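Local coordinates for protein precorrin-6y methyltransferase/putative decarboxylase (Methanothermobacter thermautotrophicus, PDB 1L3I) that probably methylates C-15 of cobalt-precorrin-6B with S-adenosyl-L-methionine and then decarboxylates C-12, giving cobalt-precorrin-7 on the anaerobic route to adenosylcobalamin, at residues A[98-104]-A[123-129]; A[103-107]-A[130-134]. All coordinates share one frame; numbering follows the deposited sequence.

How the contacts relate
Both contacts join the same two neighbouring parallel strands, 101-106 and 128-134, of the Rossmann-type methyltransferase sheet, and they share I103 and A104. Contact 1 (98-104 with 123-129) lies where these strands begin; the side chain of I98 is about 12 Å from the bound S-adenosyl-L-homocysteine. It is partly buried and rich in charge: lysines, aspartates, an arginine and a water surround its backbone bonds. Contact 2 (103-107 with 130-134) continues the pairing into the core. There the side chains are mostly aliphatic, and the polar work falls to the backbone and one water. It ends at G107, beside the ligand. L124 CD2 packs on I130 CG1, so the two contacts touch directly.

Contact 1 (A[98-104]-A[123-129]); sequences IPDIDIA and KLKPGGR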
ATOM      1  N   ILE A  98       3.567  10.867 -37.096  1.00 42.05           N
ATOM      2  CA  ILE A  98       2.653  11.842 -36.521  1.00 38.53           C
ATOM      3  C   ILE A  98       3.298  13.221 -36.323  1.00 37.99           C
ATOM      4  O   ILE A  98       4.510  13.368 -36.402  1.00 35.33           O
ATOM      5  CB  ILE A  98       2.057  11.317 -35.176  1.00 36.78           C
ATOM      6  CG1 ILE A  98       3.098  11.326 -34.064  1.00 37.79           C
ATOM      7  CG2 ILE A  98       1.561   9.901 -35.350  1.00 33.91           C
ATOM      8  CD1 ILE A  98       2.523  11.019 -32.687  1.00 37.06           C
ATOM      9  N   PRO A  99       2.472  14.268 -36.187  1.00 38.66           N
ATOM     10  CA  PRO A  99       3.030  15.608 -35.983  1.00 41.56           C
ATOM     11  C   PRO A  99       3.561  15.756 -34.564  1.00 45.14           C
ATOM     12  O   PRO A  99       3.590  14.785 -33.800  1.00 47.18           O
ATOM     13  CB  PRO A  99       1.828  16.519 -36.239  1.00 40.14           C
ATOM     14  CG  PRO A  99       0.659  15.675 -35.905  1.00 39.93           C
ATOM     15  CD  PRO A  99       1.036  14.341 -36.493  1.00 37.56           C
ATOM     16  N   ASP A 100       3.981  16.962 -34.198  1.00 46.42           N
ATOM     17  CA  ASP A 100       4.484  17.181 -32.846  1.00 47.09           C
ATOM     18  C   ASP A 100       3.359  17.049 -31.825  1.00 44.56           C
ATOM     19  O   ASP A 100       2.195  17.340 -32.127  1.00 45.39           O
ATOM     20  CB  ASP A 100       5.184  18.543 -32.731  1.00 50.74           C
ATOM     21  CG  ASP A 100       6.540  18.570 -33.427  1.00 52.89           C
ATOM     22  OD1 ASP A 100       7.102  17.498 -33.767  1.00 52.86           O
ATOM     23  OD2 ASP A 100       7.056  19.691 -33.632  1.00 57.20           O
ATOM     24  N   ILE A 101       3.722  16.650 -30.612  1.00 41.46           N
ATOM     25  CA  ILE A 101       2.749  16.420 -29.551  1.00 40.51           C
ATOM     26  C   ILE A 101       2.911  17.273 -28.304  1.00 38.08           C
ATOM     27  O   ILE A 101       4.010  17.668 -27.933  1.00 38.32           O
ATOM     28  CB  ILE A 101       2.799  14.939 -29.101  1.00 44.29           C
ATOM     29  CG1 ILE A 101       4.243  14.601 -28.689  1.00 42.43           C
ATOM     30  CG2 ILE A 101       2.301  14.020 -30.225  1.00 39.45           C
ATOM     31  CD1 ILE A 101       4.448  13.223 -28.195  1.00 45.86           C
ATOM     32  N   ASP A 102       1.796  17.505 -27.633  1.00 37.77           N
ATOM     33  CA  ASP A 102       1.766  18.276 -26.404  1.00 37.43           C
ATOM     34  C   ASP A 102       1.756  17.304 -25.231  1.00 38.39           C
ATOM     35  O   ASP A 102       2.289  17.608 -24.162  1.00 38.25           O
ATOM     36  CB  ASP A 102       0.513  19.133 -26.361  1.00 40.44           C
ATOM     37  CG  ASP A 102       0.480  20.164 -27.468  1.00 47.23           C
ATOM     38  OD1 ASP A 102       1.318  21.094 -27.423  1.00 49.53           O
ATOM     39  OD2 ASP A 102      -0.356  20.040 -28.393  1.00 45.71           O
ATOM     40  N   ILE A 103       1.136  16.143 -25.445  1.00 35.83           N
ATOM     41  CA  ILE A 103       1.020  15.117 -24.426  1.00 31.12           C
ATOM     42  C   ILE A 103       1.389  13.750 -24.994  1.00 30.25           C
ATOM     43  O   ILE A 103       0.961  13.377 -26.086  1.00 29.42           O
ATOM     44  CB  ILE A 103      -0.428  15.037 -23.885  1.00 30.79           C
ATOM     45  CG1 ILE A 103      -0.848  16.365 -23.262  1.00 27.57           C
ATOM     46  CG2 ILE A 103      -0.571  13.910 -22.876  1.00 30.85           C
ATOM     47  CD1 ILE A 103      -2.338  16.462 -23.030  1.00 28.33           C
ATOM     48  N   ALA A 104       2.178  12.999 -24.242  1.00 29.46           N
ATOM     49  CA  ALA A 104       2.575  11.658 -24.631  1.00 27.00           C
ATOM     50  C   ALA A 104       2.424  10.721 -23.427  1.00 28.98           C
ATOM     51  O   ALA A 104       3.045  10.926 -22.374  1.00 25.26           O
ATOM     52  CB  ALA A 104       4.013  11.648 -25.118  1.00 29.86           C
ATOM     53  N   LYS A 123       9.832  15.063 -30.747  1.00 42.91           N
ATOM     54  CA  LYS A 123       8.590  15.634 -31.263  1.00 39.60           C
ATOM     55  C   LYS A 123       7.763  16.360 -30.223  1.00 41.56           C
ATOM     56  O   LYS A 123       6.612  16.718 -30.502  1.00 42.38           O
ATOM     57  CB  LYS A 123       7.703  14.521 -31.818  1.00 42.97           C
ATOM     58  CG  LYS A 123       8.430  13.369 -32.476  1.00 42.45           C
ATOM     59  CD  LYS A 123       7.496  12.659 -33.441  1.00 40.75           C
ATOM     60  CE  LYS A 123       7.027  13.613 -34.532  1.00 36.36           C
ATOM     61  NZ  LYS A 123       6.859  12.840 -35.775  1.00 36.97           N
ATOM     62  N   LEU A 124       8.307  16.522 -29.019  1.00 41.39           N
ATOM     63  CA  LEU A 124       7.554  17.163 -27.935  1.00 41.74           C
ATOM     64  C   LEU A 124       7.508  18.687 -28.042  1.00 40.11           C
ATOM     65  O   LEU A 124       8.537  19.337 -28.109  1.00 43.97           O
ATOM     66  CB  LEU A 124       8.093  16.721 -26.552  1.00 35.63           C
ATOM     67  CG  LEU A 124       7.232  16.993 -25.297  1.00 34.99           C
ATOM     68  CD1 LEU A 124       5.941  16.202 -25.343  1.00 28.19           C
ATOM     69  CD2 LEU A 124       8.005  16.669 -24.021  1.00 30.80           C
ATOM     70  N   LYS A 125       6.303  19.241 -28.115  1.00 40.71           N
ATOM     71  CA  LYS A 125       6.143  20.676 -28.184  1.00 43.38           C
ATOM     72  C   LYS A 125       6.572  21.309 -26.839  1.00 49.82           C
ATOM     73  O   LYS A 125       6.636  20.630 -25.803  1.00 47.98           O
ATOM     74  CB  LYS A 125       4.691  21.031 -28.484  1.00 42.25           C
ATOM     75  CG  LYS A 125       4.315  20.931 -29.928  1.00 41.43           C
ATOM     76  CD  LYS A 125       2.845  21.236 -30.089  1.00 49.93           C
ATOM     77  CE  LYS A 125       2.448  21.216 -31.560  1.00 60.34           C
ATOM     78  NZ  LYS A 125       0.957  21.151 -31.739  1.00 64.20           N
ATOM     79  N   PRO A 126       6.935  22.604 -26.849  1.00 51.74           N
ATOM     80  CA  PRO A 126       7.341  23.235 -25.592  1.00 48.15           C
ATOM     81  C   PRO A 126       6.218  23.129 -24.578  1.00 44.52           C
ATOM     82  O   PRO A 126       5.046  23.280 -24.917  1.00 41.70           O
ATOM     83  CB  PRO A 126       7.595  24.682 -26.006  1.00 51.52           C
ATOM     84  CG  PRO A 126       8.130  24.521 -27.412  1.00 53.39           C
ATOM     85  CD  PRO A 126       7.158  23.514 -27.996  1.00 51.09           C
ATOM     86  N   GLY A 127       6.575  22.840 -23.337  1.00 47.08           N
ATOM     87  CA  GLY A 127       5.561  22.719 -22.307  1.00 45.91           C
ATOM     88  C   GLY A 127       4.809  21.393 -22.369  1.00 43.86           C
ATOM     89  O   GLY A 127       3.772  21.229 -21.727  1.00 41.53           O
ATOM     90  N   GLY A 128       5.300  20.475 -23.201  1.00 44.01           N
ATOM     91  CA  GLY A 128       4.692  19.161 -23.344  1.00 41.43           C
ATOM     92  C   GLY A 128       4.935  18.273 -22.128  1.00 41.14           C
ATOM     93  O   GLY A 128       5.896  18.458 -21.387  1.00 40.01           O
ATOM     94  N   ARG A 129       4.062  17.289 -21.940  1.00 38.59           N
ATOM     95  CA  ARG A 129       4.151  16.375 -20.815  1.00 33.44           C
ATOM     96  C   ARG A 129       4.273  14.936 -21.279  1.00 32.53           C
ATOM     97  O   ARG A 129       3.608  14.525 -22.223  1.00 31.94           O
ATOM     98  CB  ARG A 129       2.893  16.505 -19.951  1.00 35.75           C
ATOM     99  CG  ARG A 129       2.727  17.831 -19.199  1.00 35.09           C
ATOM    100  CD  ARG A 129       1.405  18.508 -19.540  1.00 34.79           C
ATOM    101  NE  ARG A 129       1.530  19.345 -20.725  1.00 35.42           N
ATOM    102  CZ  ARG A 129       0.534  19.676 -21.547  1.00 40.60           C
ATOM    103  NH1 ARG A 129      -0.706  19.242 -21.342  1.00 37.43           N
ATOM    104  NH2 ARG A 129       0.780  20.456 -22.583  1.00 42.68           N
TER
HETATM  105  O   HOH W   1       3.058  21.325 -25.141  1.00 43.17           O
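K123 reaches back along segment 98-104, and its NZ lies 2.5 Å from I98 O, too short for the geometry to be trusted in detail; NZ is also hydrogen-bonded to L95 O. The contact is the entry to two neighbouring parallel strands of a Rossmann-type methyltransferase sheet. K123 O accepts from I101 N. With chi1 at -165°, L124 swings CG away from the backbone N and sets CD1 over I101, 4.1 Å from I101 CG1, with the two side chains at about a right angle. K125 N is held by I101 O at 2.8 Å. The K125 side chain runs extended past D100 CB and across D102, ending in a long salt bridge from NZ to D102 OD2 (3.8 Å). D102 OD2 is also bonded to V36 N. A type II turn from K125 to G128 follows, closed by G128 N and K125 O. One water donates to both P126 O and D102 OD1, tying the turn to segment 98-104. G128 CA passes close to D102 O, with no side chain to crowd L124 CD1. R129 N bonds to D102 O, and R129 O accepts from A104 N. The guanidinium folds back over D102 O, which lies 3.5 Å above its plane, while NH1 meets I103 CG1 at 3.5 Å and is bonded to A29 O. A leucine in place of R129 would probably leave G127 O and A29 O without these donors and the turn less firmly held. R129 NE and NH2 both grip G127 O from the guanidinium plane, at 3.1 and 3.2 Å.

Contact 2 (A[103-107]-A[130-134]); sequences IAVVG and IIVTA. With SAH (S-adenosyl-L-homocysteine), chain G.
A parallel pairing of the Rossmann-type methyltransferase sheet, between strands 101-106 and 128-134, leads here to the S-adenosyl-L-homocysteine pocket at G107. The segment axes approach to 4.7 Å and differ by 11° in direction. Three backbone bonds join them. A104 O accepts from I131 N, I131 O accepts from V106 N at 2.8 Å, and V106 O accepts from T133 N in a nearly straight bond (174° at the hydrogen). The CA atoms of I130 and V105 add CA-H...O contacts to A104 O and I131 O.

A104, V106, I130 and V132 share one face of the sheet. V106 and V132 lie side by side and point the same way, with their CG2 methyls 4.1 Å apart. In both valines CG2 is anti to the carbonyl carbon, which turns the matching branches to each other. A104 CB is farther from I130 CG1, at 4.5 Å. V105 and I131 occupy the other face, where V105 CG1 lies 3.9 Å from I131 O.

T133 brings OG1 to 4.4 Å from V105 CG1. Beyond the last backbone bond, one water donates to V106 O (2.8 Å) and T133 O, bridging the two strands near their C-terminal ends. V106 O thus has two donors. G107 O comes to 3.4 Å from SAH C5', while T17, A91 and D62 bind the ligand elsewhere.

Strand 36-40 bonds to I103 and V105 on one side of the pair, and strand 170-183 runs along the other. Helix 113-122 packs through I120 on A104, V106 and I130. Helix 19-29 packs on the V105 and I131 face, through I25 and A29.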
ATOM      1  N   ILE A 103       1.136  16.143 -25.445  1.00 35.83           N
ATOM      2  CA  ILE A 103       1.020  15.117 -24.426  1.00 31.12           C
ATOM      3  C   ILE A 103       1.389  13.750 -24.994  1.00 30.25           C
ATOM      4  O   ILE A 103       0.961  13.377 -26.086  1.00 29.42           O
ATOM      5  CB  ILE A 103      -0.428  15.037 -23.885  1.00 30.79           C
ATOM      6  CG1 ILE A 103      -0.848  16.365 -23.262  1.00 27.57           C
ATOM      7  CG2 ILE A 103      -0.571  13.910 -22.876  1.00 30.85           C
ATOM      8  CD1 ILE A 103      -2.338  16.462 -23.030  1.00 28.33           C
ATOM      9  N   ALA A 104       2.178  12.999 -24.242  1.00 29.46           N
ATOM     10  CA  ALA A 104       2.575  11.658 -24.631  1.00 27.00           C
ATOM     11  C   ALA A 104       2.424  10.721 -23.427  1.00 28.98           C
ATOM     12  O   ALA A 104       3.045  10.926 -22.374  1.00 25.26           O
ATOM     13  CB  ALA A 104       4.013  11.648 -25.118  1.00 29.86           C
ATOM     14  N   VAL A 105       1.554   9.725 -23.572  1.00 31.93           N
ATOM     15  CA  VAL A 105       1.327   8.716 -22.536  1.00 26.31           C
ATOM     16  C   VAL A 105       1.825   7.385 -23.093  1.00 27.77           C
ATOM     17  O   VAL A 105       1.403   6.942 -24.179  1.00 27.07           O
ATOM     18  CB  VAL A 105      -0.162   8.575 -22.164  1.00 23.08           C
ATOM     19  CG1 VAL A 105      -0.358   7.422 -21.142  1.00 20.98           C
ATOM     20  CG2 VAL A 105      -0.685   9.913 -21.624  1.00 20.16           C
ATOM     21  N   VAL A 106       2.771   6.776 -22.395  1.00 25.43           N
ATOM     22  CA  VAL A 106       3.299   5.499 -22.835  1.00 28.00           C
ATOM     23  C   VAL A 106       2.660   4.415 -21.982  1.00 29.27           C
ATOM     24  O   VAL A 106       3.062   4.209 -20.836  1.00 28.42           O
ATOM     25  CB  VAL A 106       4.842   5.439 -22.715  1.00 24.43           C
ATOM     26  CG1 VAL A 106       5.363   4.155 -23.352  1.00 25.73           C
ATOM     27  CG2 VAL A 106       5.458   6.650 -23.385  1.00 24.43           C
ATOM     28  N   GLY A 107       1.650   3.754 -22.541  1.00 28.95           N
ATOM     29  CA  GLY A 107       0.945   2.696 -21.832  1.00 28.37           C
ATOM     30  C   GLY A 107       1.565   1.316 -21.976  1.00 31.00           C
ATOM     31  O   GLY A 107       1.160   0.388 -21.270  1.00 31.02           O
ATOM     32  N   ILE A 130       5.135  14.174 -20.610  1.00 32.80           N
ATOM     33  CA  ILE A 130       5.318  12.757 -20.906  1.00 28.46           C
ATOM     34  C   ILE A 130       4.969  11.999 -19.623  1.00 30.30           C
ATOM     35  O   ILE A 130       5.373  12.395 -18.532  1.00 28.10           O
ATOM     36  CB  ILE A 130       6.776  12.412 -21.288  1.00 32.65           C
ATOM     37  CG1 ILE A 130       7.243  13.263 -22.482  1.00 31.25           C
ATOM     38  CG2 ILE A 130       6.904  10.916 -21.585  1.00 25.90           C
ATOM     39  CD1 ILE A 130       8.689  13.015 -22.849  1.00 30.43           C
ATOM     40  N   ILE A 131       4.184  10.931 -19.753  1.00 31.35           N
ATOM     41  CA  ILE A 131       3.779  10.108 -18.610  1.00 25.73           C
ATOM     42  C   ILE A 131       3.898   8.646 -19.010  1.00 23.82           C
ATOM     43  O   ILE A 131       3.332   8.218 -20.003  1.00 28.62           O
ATOM     44  CB  ILE A 131       2.313  10.416 -18.172  1.00 27.48           C
ATOM     45  CG1 ILE A 131       2.182  11.880 -17.749  1.00 21.46           C
ATOM     46  CG2 ILE A 131       1.898   9.499 -17.011  1.00 24.23           C
ATOM     47  CD1 ILE A 131       0.909  12.503 -18.180  1.00 23.66           C
ATOM     48  N   VAL A 132       4.708   7.902 -18.284  1.00 20.37           N
ATOM     49  CA  VAL A 132       4.909   6.500 -18.568  1.00 22.35           C
ATOM     50  C   VAL A 132       4.247   5.718 -17.448  1.00 24.66           C
ATOM     51  O   VAL A 132       4.475   6.003 -16.278  1.00 26.10           O
ATOM     52  CB  VAL A 132       6.429   6.131 -18.609  1.00 25.83           C
ATOM     53  CG1 VAL A 132       6.596   4.645 -18.935  1.00 21.91           C
ATOM     54  CG2 VAL A 132       7.183   7.000 -19.633  1.00 23.70           C
ATOM     55  N   THR A 133       3.399   4.767 -17.816  1.00 27.19           N
ATOM     56  CA  THR A 133       2.696   3.917 -16.866  1.00 29.45           C
ATOM     57  C   THR A 133       3.526   2.655 -16.739  1.00 31.83           C
ATOM     58  O   THR A 133       3.667   1.911 -17.711  1.00 38.91           O
ATOM     59  CB  THR A 133       1.317   3.533 -17.415  1.00 30.48           C
ATOM     60  OG1 THR A 133       0.646   4.717 -17.857  1.00 36.21           O
ATOM     61  CG2 THR A 133       0.486   2.877 -16.333  1.00 36.81           C
ATOM     62  N   ALA A 134       4.047   2.378 -15.546  1.00 30.42           N
ATOM     63  CA  ALA A 134       4.891   1.208 -15.330  1.00 29.84           C
ATOM     64  C   ALA A 134       4.402   0.172 -14.328  1.00 29.38           C
ATOM     65  O   ALA A 134       4.130   0.496 -13.177  1.00 31.57           O
ATOM     66  CB  ALA A 134       6.276   1.658 -14.937  1.00 24.94           C
TER
HETATM   67  N   SAH G 801      -3.584   1.787 -21.045  1.00 24.40           N
HETATM   68  CA  SAH G 801      -4.437   0.867 -21.804  1.00 25.22           C
HETATM   69  CB  SAH G 801      -3.879  -0.581 -21.778  1.00 26.46           C
HETATM   70  CG  SAH G 801      -2.461  -0.698 -22.402  1.00 32.28           C
HETATM   71  SD  SAH G 801      -1.736  -2.341 -22.453  1.00 30.67           S
HETATM   72  C   SAH G 801      -5.843   0.910 -21.222  1.00 23.12           C
HETATM   73  O   SAH G 801      -6.038   1.682 -20.267  1.00 22.92           O
HETATM   74  OXT SAH G 801      -6.728   0.196 -21.736  1.00 26.17           O
HETATM   75  C5' SAH G 801      -0.183  -2.036 -23.258  1.00 27.48           C
HETATM   76  C4' SAH G 801      -0.284  -2.040 -24.742  1.00 28.12           C
HETATM   77  O4' SAH G 801       1.063  -1.809 -25.196  1.00 32.86           O
HETATM   78  C3' SAH G 801      -0.763  -3.416 -25.424  1.00 23.07           C
HETATM   79  O3' SAH G 801      -2.026  -3.420 -26.163  1.00 26.90           O
HETATM   80  C2' SAH G 801       0.491  -3.736 -26.271  1.00 26.30           C
HETATM   81  O2' SAH G 801       0.314  -4.518 -27.462  1.00 23.62           O
HETATM   82  C1' SAH G 801       1.065  -2.354 -26.485  1.00 29.49           C
HETATM   83  N9  SAH G 801       2.462  -2.203 -26.870  1.00 31.13           N
HETATM   84  C8  SAH G 801       3.604  -2.661 -26.168  1.00 34.09           C
HETATM   85  N7  SAH G 801       4.698  -2.340 -26.788  1.00 29.89           N
HETATM   86  C5  SAH G 801       4.288  -1.654 -27.954  1.00 30.85           C
HETATM   87  C6  SAH G 801       4.982  -1.060 -29.023  1.00 29.82           C
HETATM   88  N6  SAH G 801       6.318  -1.065 -29.091  1.00 27.66           N
HETATM   89  N1  SAH G 801       4.282  -0.451 -30.021  1.00 35.54           N
HETATM   90  C2  SAH G 801       2.957  -0.453 -29.939  1.00 32.29           C
HETATM   91  N3  SAH G 801       2.194  -0.972 -28.993  1.00 30.84           N
HETATM   92  C4  SAH G 801       2.914  -1.564 -28.017  1.00 25.36           C
HETATM   93  O   HOH W   2       4.380   1.836 -20.291  1.00 27.08           O